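Local coordinates for cell division control protein 45 cdc45 putative (Entamoeba histolytica, PDB 6CC2), which probably acts in chromosomal DNA replication as the Cdc45 subunit of the replicative helicase, with a conformation that may be switched, at residues L473-S486 with D518-Y532. Numbering follows the deposited sequence.
With EDO (1,2-ethanediol), chain D; EDO (1,2-ethanediol), chain G.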
# COMPACT_ATOMS: atom_id res chain seq x y z
N LEU A 473 23.34 12.12 -1.09
CA LEU A 473 24.76 11.99 -1.34
C LEU A 473 25.24 10.60 -0.94
O LEU A 473 24.98 10.13 0.16
CB LEU A 473 25.53 13.06 -0.55
CG LEU A 473 27.05 12.97 -0.64
CD1 LEU A 473 27.54 13.26 -2.05
CD2 LEU A 473 27.69 13.91 0.37
N ASP A 474 25.95 9.94 -1.86
CA ASP A 474 26.74 8.75 -1.58
C ASP A 474 28.18 9.21 -1.67
O ASP A 474 28.78 9.23 -2.75
CB ASP A 474 26.43 7.63 -2.57
CG ASP A 474 27.15 6.34 -2.23
OD1 ASP A 474 28.24 6.40 -1.60
OD2 ASP A 474 26.63 5.27 -2.60
N ALA A 475 28.74 9.61 -0.52
CA ALA A 475 30.03 10.29 -0.51
C ALA A 475 31.16 9.36 -0.93
O ALA A 475 32.13 9.81 -1.56
CB ALA A 475 30.31 10.85 0.88
N GLU A 476 31.05 8.07 -0.61
CA GLU A 476 32.08 7.11 -1.01
C GLU A 476 32.11 6.94 -2.52
O GLU A 476 33.19 6.91 -3.12
CB GLU A 476 31.83 5.77 -0.32
CG GLU A 476 32.81 4.67 -0.73
CD GLU A 476 34.25 4.97 -0.34
OE1 GLU A 476 34.49 6.00 0.31
OE2 GLU A 476 35.14 4.16 -0.69
N LYS A 477 30.95 6.83 -3.15
CA LYS A 477 30.89 6.67 -4.60
C LYS A 477 31.03 7.99 -5.35
O LYS A 477 31.22 7.97 -6.57
CB LYS A 477 29.57 5.99 -4.97
CG LYS A 477 29.59 5.26 -6.30
CD LYS A 477 28.38 4.33 -6.42
CE LYS A 477 28.20 3.81 -7.83
NZ LYS A 477 26.98 2.96 -7.96
N LYS A 478 30.95 9.13 -4.65
CA LYS A 478 31.03 10.44 -5.29
C LYS A 478 29.82 10.68 -6.20
O LYS A 478 29.96 11.21 -7.31
CB LYS A 478 32.34 10.60 -6.06
CG LYS A 478 33.59 10.20 -5.28
CD LYS A 478 33.77 11.07 -4.05
CE LYS A 478 35.07 10.76 -3.32
NZ LYS A 478 35.01 9.49 -2.54
N THR A 479 28.64 10.29 -5.73
CA THR A 479 27.42 10.36 -6.52
C THR A 479 26.28 10.86 -5.65
O THR A 479 26.38 10.91 -4.42
CB THR A 479 27.02 8.99 -7.08
OG1 THR A 479 26.77 8.10 -5.98
CG2 THR A 479 28.12 8.41 -7.98
N PHE A 480 25.20 11.24 -6.31
CA PHE A 480 23.88 11.32 -5.68
C PHE A 480 23.04 10.16 -6.18
O PHE A 480 22.96 9.93 -7.39
CB PHE A 480 23.16 12.63 -5.99
CG PHE A 480 23.69 13.82 -5.22
CD1 PHE A 480 23.21 14.10 -3.96
CD2 PHE A 480 24.66 14.65 -5.77
CE1 PHE A 480 23.69 15.17 -3.25
CE2 PHE A 480 25.14 15.73 -5.06
CZ PHE A 480 24.66 15.99 -3.81
N VAL A 481 22.43 9.43 -5.24
CA VAL A 481 21.34 8.53 -5.58
C VAL A 481 20.10 9.39 -5.79
O VAL A 481 19.81 10.25 -4.96
CB VAL A 481 21.13 7.49 -4.48
CG1 VAL A 481 20.02 6.53 -4.86
CG2 VAL A 481 22.42 6.72 -4.26
N ILE A 482 19.41 9.20 -6.91
CA ILE A 482 18.23 9.98 -7.25
C ILE A 482 17.02 9.04 -7.26
O ILE A 482 17.00 8.05 -8.01
CB ILE A 482 18.35 10.66 -8.63
CG1 ILE A 482 19.69 11.35 -8.79
CG2 ILE A 482 17.17 11.63 -8.82
CD1 ILE A 482 19.88 12.50 -7.89
N VAL A 483 16.03 9.34 -6.44
CA VAL A 483 14.79 8.57 -6.41
C VAL A 483 13.65 9.49 -6.81
O VAL A 483 13.54 10.62 -6.32
CB VAL A 483 14.54 7.98 -5.01
CG1 VAL A 483 13.13 7.39 -4.94
CG2 VAL A 483 15.59 6.93 -4.69
N GLY A 484 12.78 9.01 -7.69
CA GLY A 484 11.55 9.68 -8.02
C GLY A 484 10.38 8.81 -7.59
O GLY A 484 10.33 7.63 -7.90
N TYR A 485 9.44 9.43 -6.86
CA TYR A 485 8.31 8.71 -6.31
C TYR A 485 7.02 9.47 -6.56
O TYR A 485 6.95 10.68 -6.36
CB TYR A 485 8.45 8.48 -4.79
CG TYR A 485 7.21 7.86 -4.18
CD1 TYR A 485 6.95 6.52 -4.31
CD2 TYR A 485 6.30 8.64 -3.48
CE1 TYR A 485 5.79 5.94 -3.76
CE2 TYR A 485 5.16 8.07 -2.92
CZ TYR A 485 4.92 6.74 -3.08
OH TYR A 485 3.79 6.17 -2.54
N SER A 486 5.99 8.74 -6.99
CA SER A 486 4.68 9.31 -7.24
C SER A 486 3.65 8.60 -6.38
O SER A 486 3.45 7.39 -6.52
CB SER A 486 4.33 9.20 -8.72
OG SER A 486 3.03 9.65 -8.99
N ASP A 518 5.54 2.75 -9.43
CA ASP A 518 5.36 4.15 -9.06
C ASP A 518 6.65 4.87 -8.66
O ASP A 518 6.57 5.96 -8.05
CB ASP A 518 4.36 4.27 -7.88
CG ASP A 518 4.77 3.44 -6.67
OD1 ASP A 518 5.96 3.06 -6.57
OD2 ASP A 518 3.91 3.14 -5.83
N SER A 519 7.81 4.34 -9.00
CA SER A 519 9.05 4.96 -8.58
C SER A 519 10.18 4.57 -9.51
O SER A 519 10.11 3.56 -10.22
CB SER A 519 9.39 4.57 -7.14
OG SER A 519 9.73 3.19 -7.07
N PHE A 520 11.24 5.35 -9.45
CA PHE A 520 12.44 5.16 -10.26
C PHE A 520 13.66 5.49 -9.42
O PHE A 520 13.61 6.34 -8.53
CB PHE A 520 12.46 6.08 -11.50
CG PHE A 520 11.20 6.06 -12.29
CD1 PHE A 520 10.12 6.83 -11.90
CD2 PHE A 520 11.09 5.27 -13.44
CE1 PHE A 520 8.94 6.81 -12.62
CE2 PHE A 520 9.91 5.26 -14.17
CZ PHE A 520 8.83 6.02 -13.75
N VAL A 521 14.78 4.82 -9.73
CA VAL A 521 16.06 5.11 -9.11
C VAL A 521 17.10 5.31 -10.21
O VAL A 521 17.19 4.50 -11.13
CB VAL A 521 16.51 3.97 -8.18
CG1 VAL A 521 17.82 4.34 -7.49
CG2 VAL A 521 15.43 3.69 -7.14
N THR A 522 17.85 6.41 -10.12
CA THR A 522 19.02 6.61 -10.97
C THR A 522 20.13 7.14 -10.08
O THR A 522 20.01 7.17 -8.85
CB THR A 522 18.70 7.51 -12.17
OG1 THR A 522 19.86 7.58 -13.04
CG2 THR A 522 18.33 8.91 -11.74
N GLU A 523 21.23 7.57 -10.69
CA GLU A 523 22.40 8.02 -9.94
C GLU A 523 23.19 8.97 -10.82
O GLU A 523 23.31 8.75 -12.02
CB GLU A 523 23.25 6.82 -9.54
CG GLU A 523 24.40 7.12 -8.60
CD GLU A 523 25.07 5.86 -8.09
OE1 GLU A 523 25.10 4.86 -8.84
OE2 GLU A 523 25.56 5.86 -6.93
N ILE A 524 23.71 10.04 -10.22
CA ILE A 524 24.50 11.02 -10.95
C ILE A 524 25.83 11.22 -10.25
O ILE A 524 25.97 10.97 -9.05
CB ILE A 524 23.76 12.37 -11.07
CG1 ILE A 524 23.56 13.00 -9.68
CG2 ILE A 524 22.41 12.18 -11.73
CD1 ILE A 524 23.02 14.41 -9.73
N HIS A 525 26.81 11.72 -11.01
CA HIS A 525 28.04 12.19 -10.39
C HIS A 525 27.73 13.40 -9.51
O HIS A 525 26.92 14.26 -9.88
CB HIS A 525 29.07 12.59 -11.44
CG HIS A 525 29.53 11.45 -12.29
ND1 HIS A 525 30.30 10.42 -11.79
CD2 HIS A 525 29.34 11.17 -13.60
CE1 HIS A 525 30.55 9.55 -12.75
NE2 HIS A 525 29.98 9.98 -13.86
N ARG A 526 28.35 13.46 -8.34
CA ARG A 526 28.04 14.53 -7.39
C ARG A 526 28.18 15.89 -8.05
O ARG A 526 27.33 16.76 -7.86
CB ARG A 526 28.94 14.44 -6.14
CG ARG A 526 29.26 15.81 -5.50
CD ARG A 526 28.96 15.91 -4.00
NE ARG A 526 30.01 15.35 -3.17
CZ ARG A 526 30.32 15.78 -1.94
NH1 ARG A 526 29.67 16.78 -1.38
NH2 ARG A 526 31.30 15.19 -1.28
N GLU A 527 29.26 16.10 -8.80
CA GLU A 527 29.52 17.41 -9.38
C GLU A 527 28.45 17.84 -10.37
O GLU A 527 28.42 19.02 -10.74
CB GLU A 527 30.89 17.40 -10.06
CG GLU A 527 31.08 16.34 -11.12
CD GLU A 527 31.78 15.09 -10.57
OE1 GLU A 527 31.36 14.56 -9.51
OE2 GLU A 527 32.76 14.65 -11.21
N ASN A 528 27.59 16.92 -10.82
CA ASN A 528 26.59 17.24 -11.84
C ASN A 528 25.22 17.50 -11.26
O ASN A 528 24.23 17.49 -12.00
CB ASN A 528 26.51 16.10 -12.85
CG ASN A 528 27.76 15.98 -13.66
OD1 ASN A 528 28.43 16.98 -13.92
ND2 ASN A 528 28.09 14.77 -14.08
N LEU A 529 25.12 17.78 -9.97
CA LEU A 529 23.80 18.01 -9.37
C LEU A 529 23.08 19.16 -10.07
O LEU A 529 21.89 19.04 -10.39
CB LEU A 529 23.95 18.30 -7.87
CG LEU A 529 22.63 18.59 -7.15
CD1 LEU A 529 21.70 17.42 -7.15
CD2 LEU A 529 22.92 19.05 -5.70
N VAL A 530 23.77 20.29 -10.27
CA VAL A 530 23.14 21.45 -10.90
C VAL A 530 22.77 21.13 -12.35
O VAL A 530 21.65 21.44 -12.79
CB VAL A 530 24.07 22.68 -10.81
CG1 VAL A 530 23.61 23.78 -11.73
CG2 VAL A 530 24.10 23.18 -9.37
N LYS A 531 23.67 20.47 -13.07
CA LYS A 531 23.40 20.06 -14.44
C LYS A 531 22.15 19.18 -14.50
O LYS A 531 21.26 19.38 -15.36
CB LYS A 531 24.61 19.31 -15.00
CG LYS A 531 24.44 18.80 -16.42
CD LYS A 531 25.67 18.01 -16.85
CE LYS A 531 25.55 17.54 -18.29
NZ LYS A 531 26.72 16.74 -18.71
N TYR A 532 22.05 18.21 -13.60
CA TYR A 532 20.89 17.33 -13.56
C TYR A 532 19.61 18.08 -13.21
O TYR A 532 18.55 17.84 -13.81
CB TYR A 532 21.13 16.21 -12.55
CG TYR A 532 19.92 15.33 -12.39
CD1 TYR A 532 19.58 14.42 -13.38
CD2 TYR A 532 19.09 15.44 -11.30
CE1 TYR A 532 18.46 13.64 -13.26
CE2 TYR A 532 17.98 14.65 -11.17
CZ TYR A 532 17.67 13.75 -12.16
OH TYR A 532 16.55 12.98 -12.05
C1 EDO D . 25.53 12.96 -14.73
O1 EDO D . 26.21 12.33 -13.66
C2 EDO D . 24.29 13.59 -14.16
O2 EDO D . 23.74 14.45 -15.06
C1 EDO G . 27.40 8.20 -12.56
O1 EDO G . 26.12 8.01 -13.18
C2 EDO G . 27.52 7.31 -11.34
O2 EDO G . 27.32 5.94 -11.71
O HOH W 1 31.80 11.45 -9.34
O HOH W 2 3.35 3.62 -3.48
O HOH W 3 1.60 5.40 -6.47
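Glu523 reaches across from strand 519-525 to Lys477 in the turn and Thr479 at the start of strand 479-485. Glu523 CB lies 3.8 Å from Phe480 O, and CG rests on the same carbonyl and on Thr479 CB. With CG anti to the backbone N (chi1 -172°) and the chain extended beyond, the carboxylate arrives between Lys477 and Thr479. Glu523 OE1 takes the salt bridge from Lys477 NZ at 2.8 Å, on its syn side; Glu523 OE2 accepts from Thr479 OG1 at 2.7 Å, on the anti side but tilted 31° out of the carboxylate plane. A long acid suits this place: the Lys477 ammonium probably offsets the nearby Asp474 carboxylate, while threonine supplies a short, neutral donor.

The backbones pair antiparallel, with two-way bonds at Phe480-Ile524, Ile482-Thr522 and Gly484-Phe520. On the sheet face carrying Phe480 and Ile482, contacts are mainly apolar: Phe480 CB meets Ile524 CG1, Leu529 CD1 lies over one side of the phenyl ring, and branched Ile482 sets CB against Thr522 CG2 and CG2 against Tyr532. Past strand 519-525, aliphatic Leu473 lays CD1 over one guanidinium face of Arg526, offset toward the rim.

Within the mixed sheet, strand 479-485 lies between strands 468-474 and 519-525. Helix 444-462 packs on the face of Val483 and Tyr485; against the other, helix 494-508 meets Phe520 and helix 529-537 brings in Leu529 and Tyr532.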